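Local atomic coordinates of fatty acid multifunctional protein (atmfp2) (Arabidopsis thaliana, PDB entry 2WTB), a protein that carries out enoyl-CoA hydration and 3-hydroxyacyl-CoA dehydrogenation in peroxisomal fatty acid beta-oxidation during seed germination, and takes part in benzoic acid biosynthesis. Residues Gly149-Leu154 against Asp253-Gly258; Pro155-Leu160 against Val215-Lys220. One frame throughout, in Å; residues are numbered along the deposited sequence.

In the fold
Helix 150-158 carries one side of both contacts, whose centres lie 10 Å apart. Its first turn leans on helix 247-260 in interaction 1; its last turn, beyond the kink at P155, meets the 215-220 loop in interaction 2, which is nested along the chain inside the loop closed by interaction 1. The two meet where R156 NH2 comes within 3.1 Å of G258 O, and again where I255 CG2 touches L160 CD1 at 4.0 Å. Interaction 1 is the nearer to the predicted hydratase site: the T151 side chain is about 6 Å from that of E119, the predicted nucleophile, against about 9 Å for P155.

Interaction 1 (Gly149-Leu154 against Asp253-Gly258)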
# COMPACT_ATOMS: atom_id res chain seq x y z
N GLY A 149 18.78 11.81 13.25
CA GLY A 149 18.59 12.36 14.58
C GLY A 149 17.14 12.47 14.99
O GLY A 149 16.83 13.00 16.06
N GLY A 150 16.25 11.95 14.15
CA GLY A 150 14.82 12.00 14.42
C GLY A 150 14.41 11.23 15.66
O GLY A 150 13.49 11.64 16.37
N THR A 151 15.08 10.11 15.92
CA THR A 151 14.81 9.33 17.13
C THR A 151 15.13 10.14 18.39
O THR A 151 14.73 9.75 19.49
CB THR A 151 15.62 8.02 17.16
OG1 THR A 151 16.99 8.29 16.83
CG2 THR A 151 15.05 7.02 16.16
N GLN A 152 15.83 11.25 18.22
CA GLN A 152 16.23 12.09 19.35
C GLN A 152 15.45 13.40 19.43
O GLN A 152 14.87 13.73 20.47
CB GLN A 152 17.73 12.40 19.28
CG GLN A 152 18.62 11.17 19.29
CD GLN A 152 18.35 10.28 20.49
OE1 GLN A 152 18.16 10.77 21.61
NE2 GLN A 152 18.32 8.98 20.26
N ARG A 153 15.42 14.14 18.33
CA ARG A 153 14.86 15.48 18.33
C ARG A 153 13.33 15.52 18.36
O ARG A 153 12.74 16.42 18.95
CB ARG A 153 15.41 16.29 17.16
CG ARG A 153 16.91 16.49 17.23
CD ARG A 153 17.43 17.45 16.17
NE ARG A 153 18.85 17.74 16.39
CZ ARG A 153 19.84 17.00 15.91
NH1 ARG A 153 19.59 15.92 15.18
NH2 ARG A 153 21.10 17.34 16.17
N LEU A 154 12.69 14.53 17.75
CA LEU A 154 11.23 14.49 17.72
C LEU A 154 10.61 14.42 19.11
O LEU A 154 9.78 15.25 19.47
CB LEU A 154 10.71 13.36 16.82
CG LEU A 154 9.19 13.26 16.67
CD1 LEU A 154 8.59 14.60 16.27
CD2 LEU A 154 8.81 12.19 15.66
N ASP A 253 14.64 1.17 20.76
CA ASP A 253 15.92 1.09 21.45
C ASP A 253 16.67 2.42 21.36
O ASP A 253 17.07 2.98 22.38
CB ASP A 253 16.79 -0.02 20.86
CG ASP A 253 16.32 -1.40 21.26
OD1 ASP A 253 15.55 -1.50 22.24
OD2 ASP A 253 16.73 -2.39 20.61
N ALA A 254 16.85 2.91 20.14
CA ALA A 254 17.57 4.16 19.91
C ALA A 254 16.92 5.30 20.69
O ALA A 254 17.61 6.21 21.15
CB ALA A 254 17.61 4.48 18.43
N ILE A 255 15.60 5.25 20.83
CA ILE A 255 14.87 6.30 21.53
C ILE A 255 15.17 6.26 23.03
O ILE A 255 15.45 7.29 23.64
CB ILE A 255 13.35 6.19 21.29
CG1 ILE A 255 13.04 6.31 19.79
CG2 ILE A 255 12.61 7.27 22.07
CD1 ILE A 255 11.56 6.35 19.47
N GLU A 256 15.11 5.06 23.61
CA GLU A 256 15.37 4.89 25.03
C GLU A 256 16.79 5.29 25.41
O GLU A 256 17.00 6.01 26.39
CB GLU A 256 15.10 3.44 25.45
CG GLU A 256 15.29 3.18 26.93
CD GLU A 256 14.75 1.83 27.36
OE1 GLU A 256 14.72 1.56 28.58
OE2 GLU A 256 14.34 1.05 26.47
N VAL A 257 17.76 4.82 24.63
CA VAL A 257 19.16 5.14 24.88
C VAL A 257 19.39 6.65 24.92
O VAL A 257 20.07 7.16 25.81
CB VAL A 257 20.08 4.52 23.81
CG1 VAL A 257 21.52 4.97 24.01
CG2 VAL A 257 19.98 3.01 23.85
N GLY A 258 18.80 7.36 23.96
CA GLY A 258 18.94 8.80 23.90
C GLY A 258 18.36 9.49 25.12
O GLY A 258 18.88 10.52 25.57
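The Q152 amide carries the polar part of this contact. The carbonyl oxygen of A254 lies nearly in the plane of the amide, on the NE2 side, while the CA of G258 sits beside the other end of the group, 3.1 Å from OE1. The bond from Q152 NE2 to A254 O is 3.0 Å long but bent, with 135° at the hydrogen, and the donor stands above the carbonyl plane rather than in it. G258 N reaches that oxygen from the opposite face, so A254 O serves the helical bond of its own turn and the glutamine of the neighbouring helix together. The bend at chi2 swings the amide of Q152 across the gap. A residue with a CB at G258 would run into OE1, so this close approach depends on the glycine; on helix 263-277, L267 also touches Q152.

Beside the amide the contact is van der Waals only. I255 lays CG1 beside the T151 backbone, 3.8 Å from T151 O, and 4.1 Å from T151 CB. T151 holds OG1 between its own N and carbonyl carbon (chi1 47°), which turns the hydroxyl to the methyl of A254 at 4.2 Å.

The short helical segments cross at -54° with their axes 8.8 Å apart, and the five touching residues are all buried. G149, the N-cap, gives its carbonyl oxygen to the N-H groups of both Q152 and R153, and G150 N bonds E119 OE2. The contact therefore packs the start of helix 150-158, which borders the predicted hydratase/isomerase site, against helix 247-260, an arrangement consistent with the crotonase fold.

Interaction 2 (Pro155-Leu160 against Val215-Lys220); sequences PRLVGL and VSKTDK
R156 makes the main polar link, giving NH1 to the carbonyl oxygen of K217 at 3.1 Å. The bond is fairly straight at the hydrogen, 155°, and the acceptor lies close to the guanidinium plane, although the donor itself stands well above the plane of the K217 carbonyl. T218 OG1 flanks the same edge at a longer range. V215 O sits over one face of the group, 3.2 Å from NE, but the angle there is too poor for a hydrogen bond. The arginine is extended from CG to NE, and its CG and CD pass alongside K217 O before the guanidinium reaches it. Cut back to an alanine, this position would probably leave K217 O without its arginine donor and open a gap beside the V215 and K217 carbonyls.

The second polar link is weak: K220 NZ approaches L157 O at 3.5 Å. K220 curls to get there, bending at chi2, chi3 and chi4 so that its ammonium turns back to the carbonyl of L157, and its CG packs on R156 O at 3.3 Å. From the other lysine, K217 CD lies at the same distance from R156 O, so the aliphatic parts of both lysines crowd this one carbonyl. Farther out, L157 CD2 touches K217 CD at 4.3 Å.

The nearest pair of CA atoms is G159 and K220, 5.1 Å apart. G159 ends helix 150-158 with positive phi (104°) and N-caps helix 160-169, a glycine turn between two consecutive helices. Both segments belong to the enoyl-CoA hydratase/isomerase part of the protein, and the 215-220 loop that flanks this turn leads into helix 224-241.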
# COMPACT_ATOMS: atom_id res chain seq x y z
N PRO A 155 11.00 13.42 19.92
CA PRO A 155 10.46 13.34 21.28
C PRO A 155 10.77 14.58 22.10
O PRO A 155 9.98 14.96 22.96
CB PRO A 155 11.18 12.12 21.87
CG PRO A 155 11.57 11.30 20.69
CD PRO A 155 11.90 12.29 19.61
N ARG A 156 11.91 15.22 21.84
CA ARG A 156 12.30 16.42 22.57
C ARG A 156 11.53 17.67 22.14
O ARG A 156 11.46 18.65 22.88
CB ARG A 156 13.81 16.65 22.46
CG ARG A 156 14.63 15.59 23.18
CD ARG A 156 16.12 15.76 22.92
NE ARG A 156 16.86 14.60 23.41
CZ ARG A 156 17.37 14.50 24.63
NH1 ARG A 156 17.21 15.48 25.50
NH2 ARG A 156 18.03 13.41 24.99
N LEU A 157 10.96 17.64 20.94
CA LEU A 157 10.22 18.79 20.42
C LEU A 157 8.71 18.67 20.60
O LEU A 157 8.03 19.67 20.81
CB LEU A 157 10.56 19.03 18.94
CG LEU A 157 11.91 19.70 18.66
CD1 LEU A 157 12.19 19.76 17.17
CD2 LEU A 157 11.94 21.09 19.27
N VAL A 158 8.19 17.45 20.50
CA VAL A 158 6.75 17.25 20.53
C VAL A 158 6.29 16.40 21.70
O VAL A 158 5.09 16.28 21.96
CB VAL A 158 6.24 16.59 19.23
CG1 VAL A 158 6.80 17.32 18.02
CG2 VAL A 158 6.62 15.12 19.19
N GLY A 159 7.25 15.81 22.42
CA GLY A 159 6.94 14.93 23.52
C GLY A 159 7.14 13.48 23.13
O GLY A 159 7.16 13.14 21.95
N LEU A 160 7.29 12.61 24.13
CA LEU A 160 7.53 11.19 23.88
C LEU A 160 6.28 10.48 23.37
O LEU A 160 6.36 9.65 22.47
CB LEU A 160 8.03 10.50 25.15
CG LEU A 160 8.44 9.04 24.97
CD1 LEU A 160 9.51 8.92 23.90
CD2 LEU A 160 8.90 8.43 26.28
N VAL A 215 18.33 19.08 20.27
CA VAL A 215 18.91 17.80 20.67
C VAL A 215 19.20 17.74 22.17
O VAL A 215 19.18 16.66 22.77
CB VAL A 215 20.19 17.48 19.87
CG1 VAL A 215 21.42 18.00 20.60
CG2 VAL A 215 20.30 15.98 19.66
N SER A 216 19.46 18.89 22.78
CA SER A 216 19.74 18.94 24.22
C SER A 216 18.59 19.58 25.00
O SER A 216 18.81 20.21 26.03
CB SER A 216 21.06 19.67 24.48
OG SER A 216 21.16 20.86 23.72
N LYS A 217 17.37 19.40 24.51
CA LYS A 217 16.18 19.95 25.14
C LYS A 217 15.46 18.85 25.93
O LYS A 217 15.16 17.79 25.38
CB LYS A 217 15.26 20.53 24.07
CG LYS A 217 13.99 21.19 24.59
CD LYS A 217 13.04 21.51 23.43
CE LYS A 217 11.85 22.34 23.89
NZ LYS A 217 12.26 23.69 24.35
N THR A 218 15.18 19.12 27.20
CA THR A 218 14.54 18.13 28.07
C THR A 218 13.16 18.58 28.55
O THR A 218 12.38 17.79 29.08
CB THR A 218 15.43 17.81 29.29
OG1 THR A 218 16.69 17.32 28.83
CG2 THR A 218 14.78 16.76 30.17
N ASP A 219 12.86 19.86 28.35
CA ASP A 219 11.56 20.44 28.67
C ASP A 219 10.38 19.50 28.43
O ASP A 219 9.47 19.42 29.25
CB ASP A 219 11.33 21.71 27.86
CG ASP A 219 11.67 22.97 28.63
OD1 ASP A 219 11.60 22.94 29.88
OD2 ASP A 219 11.99 23.99 27.98
N LYS A 220 10.39 18.80 27.30
CA LYS A 220 9.21 18.05 26.87
C LYS A 220 9.22 16.58 27.27
O LYS A 220 8.20 15.90 27.16
CB LYS A 220 9.04 18.18 25.35
CG LYS A 220 8.96 19.61 24.85
CD LYS A 220 7.83 20.37 25.52
CE LYS A 220 6.48 19.73 25.25
NZ LYS A 220 6.21 19.62 23.79